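Local coordinates for protein cytochrome c (Pseudomonas aeruginosa, PDB 6RTE) that acts as the dihydro-heme d1 dehydrogenase NirN in heme d1 biosynthesis, joining a heme c-binding domain to an eight-bladed beta-propeller, at residues A[53-58]-A[110-115]; A[214-219]-A[245-250]; A[232-237]-A[250-255]; A[258-263]-A[284-289]. All coordinates share one frame; numbering follows the deposited sequence.

Contact 1: residues A[53-58]-A[110-115]; sequences AGRLGG and QAPPRE
Arg55 sits in a loop with left-handed helical backbone angles and faces the chain around Gln110, the first residue to leave helical geometry after helix 98-109. The contact is small and polar: Arg55 NH2 gives a hydrogen bond to Gln110 O at 3.2 Å, with an N-H...O angle of 157°. The nitrogen lies nearly along the C=O axis, so the long arginine meets the carbonyl almost head on, with the oxygen at the guanidinium edge and tilted slightly from its plane. A bend at chi3 (-93°) turns the end of the otherwise extended chain onto this oxygen. Pro112 adds a light touch, its CD 4.2 Å from Arg55 NH2 and oblique to the guanidinium. Beyond the helix, Gln110 turns its own amide away from Arg55, and its NE2 donates to Ala111 O at 3.1 Å, in the carbonyl plane and on a lone pair. Arginine suits the buried site because it can bond to two carbonyls, Gln110 O and, through NH1, Leu63 O, and still lay its charge on a ring, in a cation-pi contact with Tyr107 of helix 98-109. The interaction thus ties the loop after helix 48-51 to the exit of helix 98-109, with the Arg55 side chain about 8 Å from the heme c.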
loop_
_atom_site.group_PDB
_atom_site.type_symbol
_atom_site.label_atom_id
_atom_site.label_comp_id
_atom_site.label_asym_id
_atom_site.label_seq_id
_atom_site.Cartn_x
_atom_site.Cartn_y
_atom_site.Cartn_z
ATOM N N ALA A 53 -23.542 2.738 -12.878
ATOM C CA ALA A 53 -23.493 3.007 -14.305
ATOM C C ALA A 53 -22.045 3.060 -14.768
ATOM O O ALA A 53 -21.184 3.652 -14.105
ATOM C CB ALA A 53 -24.202 4.325 -14.617
ATOM N N GLY A 54 -21.776 2.431 -15.907
ATOM C CA GLY A 54 -20.435 2.375 -16.443
ATOM C C GLY A 54 -19.486 1.444 -15.715
ATOM O O GLY A 54 -18.295 1.429 -16.034
ATOM N N ARG A 55 -19.979 0.667 -14.756
ATOM C CA ARG A 55 -19.161 -0.201 -13.917
ATOM C C ARG A 55 -18.258 0.592 -12.980
ATOM O O ARG A 55 -17.262 0.058 -12.479
ATOM C CB ARG A 55 -18.307 -1.158 -14.754
ATOM C CG ARG A 55 -19.106 -2.044 -15.722
ATOM C CD ARG A 55 -18.174 -3.027 -16.406
ATOM N NE ARG A 55 -17.683 -2.513 -17.681
ATOM C CZ ARG A 55 -16.528 -2.863 -18.248
ATOM N NH1 ARG A 55 -15.716 -3.709 -17.648
ATOM N NH2 ARG A 55 -16.185 -2.353 -19.425
ATOM N N LEU A 56 -18.595 1.857 -12.722
ATOM C CA LEU A 56 -17.750 2.714 -11.898
ATOM C C LEU A 56 -17.846 2.393 -10.417
ATOM O O LEU A 56 -16.948 2.780 -9.661
ATOM C CB LEU A 56 -18.112 4.182 -12.121
ATOM C CG LEU A 56 -17.824 4.743 -13.508
ATOM C CD1 LEU A 56 -17.992 6.250 -13.497
ATOM C CD2 LEU A 56 -16.435 4.361 -13.981
ATOM N N GLY A 57 -18.894 1.709 -9.987
ATOM C CA GLY A 57 -19.080 1.329 -8.604
ATOM C C GLY A 57 -20.272 2.031 -7.978
ATOM O O GLY A 57 -20.854 2.961 -8.533
ATOM N N GLY A 58 -20.636 1.533 -6.796
ATOM C CA GLY A 58 -21.686 2.112 -5.975
ATOM C C GLY A 58 -21.793 1.386 -4.648
ATOM O O GLY A 58 -20.849 1.402 -3.852
ATOM N N GLN A 110 -13.599 -6.671 -20.816
ATOM C CA GLN A 110 -13.397 -5.986 -22.086
ATOM C C GLN A 110 -13.185 -4.497 -21.841
ATOM O O GLN A 110 -13.913 -3.882 -21.060
ATOM C CB GLN A 110 -14.599 -6.216 -23.003
ATOM C CG GLN A 110 -14.612 -5.375 -24.274
ATOM C CD GLN A 110 -13.443 -5.673 -25.196
ATOM O OE1 GLN A 110 -13.178 -6.828 -25.533
ATOM N NE2 GLN A 110 -12.741 -4.626 -25.614
ATOM N N ALA A 111 -12.184 -3.922 -22.498
ATOM C CA ALA A 111 -11.971 -2.486 -22.393
ATOM C C ALA A 111 -13.166 -1.743 -22.987
ATOM O O ALA A 111 -13.704 -2.163 -24.024
ATOM C CB ALA A 111 -10.690 -2.076 -23.123
ATOM N N PRO A 112 -13.617 -0.663 -22.363
ATOM C CA PRO A 112 -14.771 0.080 -22.906
ATOM C C PRO A 112 -14.391 0.789 -24.199
ATOM O O PRO A 112 -13.199 0.992 -24.478
ATOM C CB PRO A 112 -15.119 1.067 -21.793
ATOM C CG PRO A 112 -13.869 1.207 -20.990
ATOM C CD PRO A 112 -13.097 -0.068 -21.124
ATOM N N PRO A 113 -15.371 1.163 -25.021
ATOM C CA PRO A 113 -15.030 1.829 -26.289
ATOM C C PRO A 113 -14.224 3.102 -26.092
ATOM O O PRO A 113 -13.387 3.437 -26.940
ATOM C CB PRO A 113 -16.400 2.120 -26.926
ATOM C CG PRO A 113 -17.402 1.347 -26.117
ATOM C CD PRO A 113 -16.819 1.182 -24.754
ATOM N N ARG A 114 -14.453 3.819 -25.004
ATOM C CA ARG A 114 -13.663 4.990 -24.640
ATOM C C ARG A 114 -13.311 4.885 -23.163
ATOM O O ARG A 114 -14.083 4.350 -22.357
ATOM C CB ARG A 114 -14.399 6.297 -24.919
ATOM C CG ARG A 114 -14.371 6.781 -26.395
ATOM C CD ARG A 114 -13.033 7.455 -26.755
ATOM N NE ARG A 114 -11.936 6.484 -26.855
ATOM C CZ ARG A 114 -11.564 5.865 -27.958
ATOM N NH1 ARG A 114 -12.189 6.092 -29.133
ATOM N NH2 ARG A 114 -10.572 4.988 -27.907
ATOM N N GLU A 115 -12.130 5.374 -22.825
ATOM C CA GLU A 115 -11.639 5.272 -21.465
ATOM C C GLU A 115 -12.495 6.117 -20.524
ATOM O O GLU A 115 -12.783 7.277 -20.830
ATOM C CB GLU A 115 -10.183 5.722 -21.417
ATOM C CG GLU A 115 -9.531 5.628 -20.063
ATOM C CD GLU A 115 -8.105 6.168 -20.112
ATOM O OE1 GLU A 115 -7.910 7.352 -19.804
ATOM O OE2 GLU A 115 -7.214 5.408 -20.518
#

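Contact 2: residues A[214-219]-A[245-250]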
loop_
_atom_site.group_PDB
_atom_site.type_symbol
_atom_site.label_atom_id
_atom_site.label_comp_id
_atom_site.label_asym_id
_atom_site.label_seq_id
_atom_site.Cartn_x
_atom_site.Cartn_y
_atom_site.Cartn_z
ATOM N N ALA A 214 -13.284 13.267 6.587
ATOM C CA ALA A 214 -13.672 13.558 5.220
ATOM C C ALA A 214 -13.344 12.360 4.341
ATOM O O ALA A 214 -12.519 11.510 4.696
ATOM C CB ALA A 214 -12.958 14.812 4.697
ATOM N N GLU A 215 -13.997 12.318 3.181
ATOM C CA GLU A 215 -13.668 11.366 2.138
ATOM C C GLU A 215 -13.863 12.040 0.787
ATOM O O GLU A 215 -14.705 12.930 0.628
ATOM C CB GLU A 215 -14.536 10.102 2.188
ATOM C CG GLU A 215 -14.482 9.343 3.514
ATOM C CD GLU A 215 -15.181 7.995 3.410
ATOM O OE1 GLU A 215 -16.428 7.965 3.537
ATOM O OE2 GLU A 215 -14.485 6.978 3.165
ATOM N N VAL A 216 -13.082 11.599 -0.191
ATOM C CA VAL A 216 -13.179 12.112 -1.547
ATOM C C VAL A 216 -12.779 10.969 -2.468
ATOM O O VAL A 216 -12.017 10.077 -2.085
ATOM C CB VAL A 216 -12.318 13.385 -1.740
ATOM C CG1 VAL A 216 -10.824 13.078 -1.835
ATOM C CG2 VAL A 216 -12.784 14.193 -2.955
ATOM N N ARG A 217 -13.353 10.960 -3.662
ATOM C CA ARG A 217 -12.963 9.998 -4.685
ATOM C C ARG A 217 -12.009 10.702 -5.637
ATOM O O ARG A 217 -12.430 11.536 -6.448
ATOM C CB ARG A 217 -14.153 9.424 -5.438
ATOM C CG ARG A 217 -13.708 8.247 -6.326
ATOM C CD ARG A 217 -14.863 7.579 -7.088
ATOM N NE ARG A 217 -14.393 6.305 -7.608
ATOM C CZ ARG A 217 -15.108 5.479 -8.359
ATOM N NH1 ARG A 217 -16.341 5.792 -8.704
ATOM N NH2 ARG A 217 -14.566 4.337 -8.758
ATOM N N ALA A 218 -10.740 10.349 -5.550
ATOM C CA ALA A 218 -9.701 11.008 -6.327
ATOM C C ALA A 218 -9.501 10.407 -7.712
ATOM O O ALA A 218 -8.952 11.084 -8.589
ATOM C CB ALA A 218 -8.382 10.949 -5.550
ATOM N N GLY A 219 -9.912 9.167 -7.922
ATOM C CA GLY A 219 -9.740 8.517 -9.210
ATOM C C GLY A 219 -10.654 7.320 -9.321
ATOM O O GLY A 219 -11.538 7.114 -8.490
ATOM N N VAL A 245 -3.417 13.427 -8.136
ATOM C CA VAL A 245 -4.441 14.309 -7.587
ATOM C C VAL A 245 -3.911 14.871 -6.271
ATOM O O VAL A 245 -3.551 14.115 -5.359
ATOM C CB VAL A 245 -5.782 13.582 -7.408
ATOM C CG1 VAL A 245 -6.775 14.430 -6.658
ATOM C CG2 VAL A 245 -6.357 13.186 -8.792
ATOM N N LEU A 246 -3.833 16.197 -6.201
ATOM C CA LEU A 246 -3.332 16.922 -5.048
ATOM C C LEU A 246 -4.521 17.410 -4.221
ATOM O O LEU A 246 -5.390 18.123 -4.735
ATOM C CB LEU A 246 -2.474 18.102 -5.493
ATOM C CG LEU A 246 -1.880 18.981 -4.384
ATOM C CD1 LEU A 246 -0.927 18.170 -3.526
ATOM C CD2 LEU A 246 -1.174 20.184 -4.979
ATOM N N LEU A 247 -4.545 17.031 -2.947
ATOM C CA LEU A 247 -5.625 17.359 -2.032
ATOM C C LEU A 247 -5.063 18.147 -0.845
ATOM O O LEU A 247 -3.893 18.000 -0.481
ATOM C CB LEU A 247 -6.323 16.092 -1.516
ATOM C CG LEU A 247 -6.845 15.071 -2.531
ATOM C CD1 LEU A 247 -7.291 13.773 -1.831
ATOM C CD2 LEU A 247 -8.001 15.648 -3.331
ATOM N N ASP A 248 -5.912 18.993 -0.260
ATOM C CA ASP A 248 -5.617 19.622 1.020
ATOM C C ASP A 248 -5.773 18.574 2.124
ATOM O O ASP A 248 -6.838 17.960 2.268
ATOM C CB ASP A 248 -6.548 20.814 1.241
ATOM C CG ASP A 248 -6.192 21.636 2.485
ATOM O OD1 ASP A 248 -5.905 21.039 3.548
ATOM O OD2 ASP A 248 -6.208 22.884 2.401
ATOM N N ALA A 249 -4.697 18.339 2.875
ATOM C CA ALA A 249 -4.680 17.274 3.874
ATOM C C ALA A 249 -5.580 17.528 5.086
ATOM O O ALA A 249 -5.745 16.620 5.901
ATOM C CB ALA A 249 -3.250 17.067 4.368
ATOM N N ARG A 250 -6.158 18.721 5.223
ATOM C CA ARG A 250 -7.036 19.020 6.346
ATOM C C ARG A 250 -8.491 18.652 6.093
ATOM O O ARG A 250 -9.233 18.415 7.049
ATOM C CB ARG A 250 -6.947 20.509 6.695
ATOM C CG ARG A 250 -5.549 20.933 7.139
ATOM C CD ARG A 250 -5.243 20.422 8.531
ATOM N NE ARG A 250 -5.843 21.276 9.541
ATOM C CZ ARG A 250 -5.256 22.365 10.040
ATOM N NH1 ARG A 250 -4.056 22.732 9.621
ATOM N NH2 ARG A 250 -5.877 23.090 10.956
#
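Val216 and Leu247 reach toward each other tip to tip, Val216 CG1 meeting Leu247 CD1 at 3.6 Å. In Val216 that methyl stands between the backbone N and the carbonyl carbon (chi1 75°), which directs it across the gap, while CD2 of the same leucine lies a little farther from it. The branched apolar ends of the two side chains suit this buried seam. A second pair flanks the first. Ala218 CB approaches Val245 CG1 at 4.0 Å, and its small methyl is consistent with the close backbones here, 6.3 Å between the CA atoms of Ala218 and Val245. The other valine methyl, CG2, rests 3.3 Å from Ala218 O, a carbonyl that accepts a hydrogen bond from Asn238. No hydrogen bond crosses between the segments, as expected where two neighbouring blades of a beta-propeller pack face to face: strand 211-217 ends one sheet, and strand 243-248 lies inside the next. Ile123 of helix 120-126 touches both Val216 and Val245. Arg217 points its CB away from the seam and makes a cation-pi contact with Trp118. Where strand 243-248 ends, Asp248 OD1 accepts from Arg250 N at 2.9 Å, forming an Asx turn.

Contact 3: residues A[232-237]-A[250-255]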
loop_
_atom_site.group_PDB
_atom_site.type_symbol
_atom_site.label_atom_id
_atom_site.label_comp_id
_atom_site.label_asym_id
_atom_site.label_seq_id
_atom_site.Cartn_x
_atom_site.Cartn_y
_atom_site.Cartn_z
ATOM N N ARG A 232 0.627 19.448 4.990
ATOM C CA ARG A 232 -0.332 20.265 4.257
ATOM C C ARG A 232 -1.034 19.527 3.114
ATOM O O ARG A 232 -2.195 19.842 2.819
ATOM C CB ARG A 232 0.363 21.500 3.670
ATOM C CG ARG A 232 0.892 22.491 4.708
ATOM C CD ARG A 232 1.625 23.645 4.060
ATOM N NE ARG A 232 0.736 24.550 3.318
ATOM C CZ ARG A 232 1.158 25.501 2.497
ATOM N NH1 ARG A 232 2.454 25.674 2.287
ATOM N NH2 ARG A 232 0.291 26.292 1.882
ATOM N N TRP A 233 -0.369 18.562 2.477
ATOM C CA TRP A 233 -0.802 18.035 1.191
ATOM C C TRP A 233 -0.914 16.520 1.200
ATOM O O TRP A 233 -0.074 15.827 1.772
ATOM C CB TRP A 233 0.182 18.436 0.071
ATOM C CG TRP A 233 0.610 19.879 0.107
ATOM C CD1 TRP A 233 1.856 20.358 0.376
ATOM C CD2 TRP A 233 -0.217 21.014 -0.124
ATOM N NE1 TRP A 233 1.854 21.730 0.322
ATOM C CE2 TRP A 233 0.590 22.155 0.019
ATOM C CE3 TRP A 233 -1.567 21.179 -0.441
ATOM C CZ2 TRP A 233 0.094 23.444 -0.128
ATOM C CZ3 TRP A 233 -2.060 22.451 -0.589
ATOM C CH2 TRP A 233 -1.236 23.571 -0.431
ATOM N N VAL A 234 -1.950 16.016 0.525
ATOM C CA VAL A 234 -2.055 14.619 0.132
ATOM C C VAL A 234 -1.888 14.541 -1.384
ATOM O O VAL A 234 -2.599 15.232 -2.133
ATOM C CB VAL A 234 -3.406 14.009 0.554
ATOM C CG1 VAL A 234 -3.526 12.580 0.064
ATOM C CG2 VAL A 234 -3.580 14.081 2.067
ATOM N N LEU A 235 -0.978 13.695 -1.835
ATOM C CA LEU A 235 -0.783 13.438 -3.262
ATOM C C LEU A 235 -1.198 12.000 -3.549
ATOM O O LEU A 235 -0.667 11.065 -2.939
ATOM C CB LEU A 235 0.665 13.688 -3.688
ATOM C CG LEU A 235 0.883 13.628 -5.209
ATOM C CD1 LEU A 235 0.183 14.793 -5.875
ATOM C CD2 LEU A 235 2.380 13.593 -5.564
ATOM N N VAL A 236 -2.141 11.830 -4.476
ATOM C CA VAL A 236 -2.705 10.526 -4.812
ATOM C C VAL A 236 -2.196 10.113 -6.188
ATOM O O VAL A 236 -2.309 10.883 -7.153
ATOM C CB VAL A 236 -4.250 10.549 -4.816
ATOM C CG1 VAL A 236 -4.794 9.157 -5.043
ATOM C CG2 VAL A 236 -4.802 11.143 -3.532
ATOM N N GLY A 237 -1.653 8.901 -6.272
ATOM C CA GLY A 237 -1.162 8.352 -7.524
ATOM C C GLY A 237 -2.155 7.380 -8.122
ATOM O O GLY A 237 -2.427 6.323 -7.546
ATOM N N ARG A 250 -6.158 18.721 5.223
ATOM C CA ARG A 250 -7.036 19.020 6.346
ATOM C C ARG A 250 -8.491 18.652 6.093
ATOM O O ARG A 250 -9.233 18.415 7.049
ATOM C CB ARG A 250 -6.947 20.509 6.695
ATOM C CG ARG A 250 -5.549 20.933 7.139
ATOM C CD ARG A 250 -5.243 20.422 8.531
ATOM N NE ARG A 250 -5.843 21.276 9.541
ATOM C CZ ARG A 250 -5.256 22.365 10.040
ATOM N NH1 ARG A 250 -4.056 22.732 9.621
ATOM N NH2 ARG A 250 -5.877 23.090 10.956
ATOM N N ASP A 251 -8.925 18.614 4.819
ATOM C CA ASP A 251 -10.329 18.349 4.532
ATOM C C ASP A 251 -10.535 17.536 3.251
ATOM O O ASP A 251 -11.691 17.334 2.864
ATOM C CB ASP A 251 -11.133 19.671 4.437
ATOM C CG ASP A 251 -10.580 20.651 3.399
ATOM O OD1 ASP A 251 -9.704 20.262 2.588
ATOM O OD2 ASP A 251 -11.016 21.838 3.420
ATOM N N LEU A 252 -9.464 17.072 2.618
ATOM C CA LEU A 252 -9.467 16.320 1.355
ATOM C C LEU A 252 -10.138 17.083 0.212
ATOM O O LEU A 252 -10.627 16.470 -0.743
ATOM C CB LEU A 252 -10.116 14.937 1.533
ATOM C CG LEU A 252 -9.403 14.035 2.545
ATOM C CD1 LEU A 252 -10.062 12.635 2.563
ATOM C CD2 LEU A 252 -7.920 13.929 2.260
ATOM N N SER A 253 -10.130 18.417 0.277
ATOM C CA SER A 253 -10.619 19.225 -0.830
ATOM C C SER A 253 -9.610 19.192 -1.981
ATOM O O SER A 253 -8.404 18.981 -1.785
ATOM C CB SER A 253 -10.894 20.668 -0.373
ATOM O OG SER A 253 -9.711 21.319 0.087
ATOM N N LEU A 254 -10.118 19.356 -3.197
ATOM C CA LEU A 254 -9.260 19.272 -4.377
ATOM C C LEU A 254 -8.432 20.543 -4.543
ATOM O O LEU A 254 -8.970 21.657 -4.559
ATOM C CB LEU A 254 -10.094 19.052 -5.635
ATOM C CG LEU A 254 -9.271 19.031 -6.931
ATOM C CD1 LEU A 254 -8.217 17.944 -6.903
ATOM C CD2 LEU A 254 -10.195 18.857 -8.139
ATOM N N VAL A 255 -7.125 20.378 -4.689
ATOM C CA VAL A 255 -6.247 21.468 -5.056
ATOM C C VAL A 255 -5.971 21.484 -6.563
ATOM O O VAL A 255 -6.141 22.510 -7.218
ATOM C CB VAL A 255 -4.938 21.398 -4.238
ATOM C CG1 VAL A 255 -4.026 22.567 -4.586
ATOM C CG2 VAL A 255 -5.264 21.388 -2.736
#
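This is apolar packing within one propeller blade, between strand 233-238 and the turn and start of strand 254-259, its second neighbour, across the intervening strand 243-248. Trp233 and Val255 meet on one face, where the indole CZ3 comes to 4.0 Å from Val255 CG2. The two side chains cross at about a right angle, and the methyl approaches the ring obliquely. A wide indole suits this role because its outer rim can reach past the intervening strand, whose Leu246 touches both partners. Arg232 CB lies 3.6 Å above the ring plane of Trp233, offset toward its rim. On the other face, Val234 CG2 and Leu252 CD2 make a looser touch at 4.3 Å. Leu252 has left-handed backbone angles (phi 58°, psi 27°), and it projects from the turn that leads into strand 254-259. In that link from an inner strand to the edge strand, Asp251 OD1 accepts from Ser253 OG at 2.7 Å and from Ser253 N at 3.0 Å, both arriving from the same face of the carboxylate; the backbone bond makes an Asx turn. Around it, Trp233 packs on Phe282 of the following blade and Leu252 on Val202 of the preceding one. A four-stranded antiparallel blade wedged between its neighbours in this way is typical of the beta-propeller fold.

Contact 4: residues A[258-263]-A[284-289]; sequences IPAADA and VALKDV
Asp262 and Val289 form the closely packed part of this contact, with their CB atoms 3.7 Å apart. The aspartate slants across the valine and lays its carboxylate along one branch. Its CG stands between the backbone N and the carbonyl carbon (chi1 70°), a torsion that brings OD2 to 3.7 Å from Val289 CG1. The carboxylate has work beyond the valine: OD1 accepts a hydrogen bond from Gln266 N, which suits an acid at a turn where backbone N-H groups need a partner. Beta-branched Val289 is buried and offers a broad apolar flank to the aspartate. The touch at the other end is thinner. There Ala260 CB meets Leu286 CD2 at 4.0 Å, a single methyl-to-methyl approach, although both residues are buried; Val270 packs on each of them. Toward solvent the contact thins out along the loop, since Asp262 is only partly covered and the next residue, Ala263, is exposed, its backbone N donating to Glu291 OE2. No hydrogen bond joins the two segments. The contact lies between adjacent blades: 258-263 runs off strand 254-259, the edge of one sheet, while 284-289 leaves strand 281-286, which in its own sheet is flanked by strands 270-276 and 291-296.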
loop_
_atom_site.group_PDB
_atom_site.type_symbol
_atom_site.label_atom_id
_atom_site.label_comp_id
_atom_site.label_asym_id
_atom_site.label_seq_id
_atom_site.Cartn_x
_atom_site.Cartn_y
_atom_site.Cartn_z
ATOM N N ILE A 258 -3.173 16.757 -11.738
ATOM C CA ILE A 258 -1.955 16.838 -12.548
ATOM C C ILE A 258 -1.879 15.636 -13.488
ATOM O O ILE A 258 -1.570 14.524 -13.043
ATOM C CB ILE A 258 -0.697 16.913 -11.663
ATOM C CG1 ILE A 258 -0.811 18.058 -10.644
ATOM C CG2 ILE A 258 0.529 17.099 -12.536
ATOM C CD1 ILE A 258 0.266 18.029 -9.555
ATOM N N PRO A 259 -2.158 15.799 -14.782
ATOM C CA PRO A 259 -2.058 14.652 -15.705
ATOM C C PRO A 259 -0.634 14.113 -15.748
ATOM O O PRO A 259 0.339 14.868 -15.754
ATOM C CB PRO A 259 -2.480 15.239 -17.062
ATOM C CG PRO A 259 -3.244 16.510 -16.732
ATOM C CD PRO A 259 -2.603 17.032 -15.464
ATOM N N ALA A 260 -0.510 12.792 -15.742
ATOM C CA ALA A 260 0.804 12.158 -15.789
ATOM C C ALA A 260 1.159 11.950 -17.261
ATOM O O ALA A 260 0.569 11.107 -17.950
ATOM C CB ALA A 260 0.813 10.848 -15.003
ATOM N N ALA A 261 2.096 12.750 -17.752
ATOM C CA ALA A 261 2.531 12.662 -19.138
ATOM C C ALA A 261 3.993 13.072 -19.188
ATOM O O ALA A 261 4.420 13.957 -18.438
ATOM C CB ALA A 261 1.671 13.555 -20.043
ATOM N N ASP A 262 4.766 12.430 -20.065
ATOM C CA ASP A 262 6.166 12.816 -20.158
ATOM C C ASP A 262 6.280 14.142 -20.907
ATOM O O ASP A 262 5.283 14.736 -21.342
ATOM C CB ASP A 262 7.000 11.706 -20.804
ATOM C CG ASP A 262 6.715 11.520 -22.283
ATOM O OD1 ASP A 262 5.994 12.338 -22.883
ATOM O OD2 ASP A 262 7.224 10.532 -22.846
ATOM N N ALA A 263 7.521 14.608 -21.070
ATOM C CA ALA A 263 7.757 15.897 -21.704
ATOM C C ALA A 263 7.323 15.900 -23.162
ATOM O O ALA A 263 7.060 16.973 -23.716
ATOM C CB ALA A 263 9.242 16.270 -21.604
ATOM N N VAL A 284 7.650 10.694 -7.587
ATOM C CA VAL A 284 6.610 9.969 -8.304
ATOM C C VAL A 284 7.255 8.998 -9.287
ATOM O O VAL A 284 8.089 9.397 -10.115
ATOM C CB VAL A 284 5.660 10.934 -9.043
ATOM C CG1 VAL A 284 4.566 10.163 -9.784
ATOM C CG2 VAL A 284 5.050 11.933 -8.052
ATOM N N ALA A 285 6.846 7.732 -9.208
ATOM C CA ALA A 285 7.241 6.700 -10.156
ATOM C C ALA A 285 6.175 6.575 -11.236
ATOM O O ALA A 285 4.992 6.409 -10.919
ATOM C CB ALA A 285 7.424 5.356 -9.460
ATOM N N LEU A 286 6.593 6.662 -12.495
ATOM C CA LEU A 286 5.688 6.596 -13.640
ATOM C C LEU A 286 5.819 5.260 -14.366
ATOM O O LEU A 286 6.920 4.827 -14.718
ATOM C CB LEU A 286 5.962 7.744 -14.616
ATOM C CG LEU A 286 5.671 9.117 -14.023
ATOM C CD1 LEU A 286 6.096 10.213 -14.983
ATOM C CD2 LEU A 286 4.175 9.269 -13.654
ATOM N N LYS A 287 4.671 4.639 -14.635
ATOM C CA LYS A 287 4.637 3.274 -15.148
ATOM C C LYS A 287 5.091 3.189 -16.601
ATOM O O LYS A 287 5.783 2.236 -16.981
ATOM C CB LYS A 287 3.207 2.738 -15.001
ATOM C CG LYS A 287 3.043 1.262 -15.116
ATOM C CD LYS A 287 3.701 0.554 -13.961
ATOM C CE LYS A 287 3.588 -0.942 -14.146
ATOM N NZ LYS A 287 4.693 -1.642 -13.451
ATOM N N ASP A 288 4.725 4.166 -17.433
ATOM C CA ASP A 288 4.716 3.963 -18.884
ATOM C C ASP A 288 5.585 4.933 -19.667
ATOM O O ASP A 288 5.565 4.901 -20.903
ATOM C CB ASP A 288 3.278 4.048 -19.402
ATOM C CG ASP A 288 2.375 3.091 -18.700
ATOM O OD1 ASP A 288 2.654 1.877 -18.767
ATOM O OD2 ASP A 288 1.417 3.557 -18.055
ATOM N N VAL A 289 6.364 5.777 -18.999
ATOM C CA VAL A 289 7.262 6.694 -19.684
ATOM C C VAL A 289 8.633 6.626 -19.016
ATOM O O VAL A 289 8.782 6.153 -17.887
ATOM C CB VAL A 289 6.724 8.143 -19.674
ATOM C CG1 VAL A 289 5.481 8.244 -20.564
ATOM C CG2 VAL A 289 6.412 8.590 -18.258
#

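How the contacts relate
Along the chain contact 1 closes first, contacts 2 and 3 interleave, and contact 4 follows. Contacts 2 and 3 are nearly one site: their centres lie 4 Å apart, they share Arg250, and strands 233-238, 243-248 and 254-259 are neighbours in the same blade. Contact 4 lies about 20 Å from contact 2 between centres, but takes over strand 254-259 from contact 3 and carries the packing on to the next blade, with Leu235 CD2 4.0 Å from Val284 CG2. Contact 1 belongs to the heme c part, its centre 22 Å from that of contact 2. A probable hydrogen bond, Leu56 O to Arg217 NH2 at 3.0 Å, joins that part to the propeller.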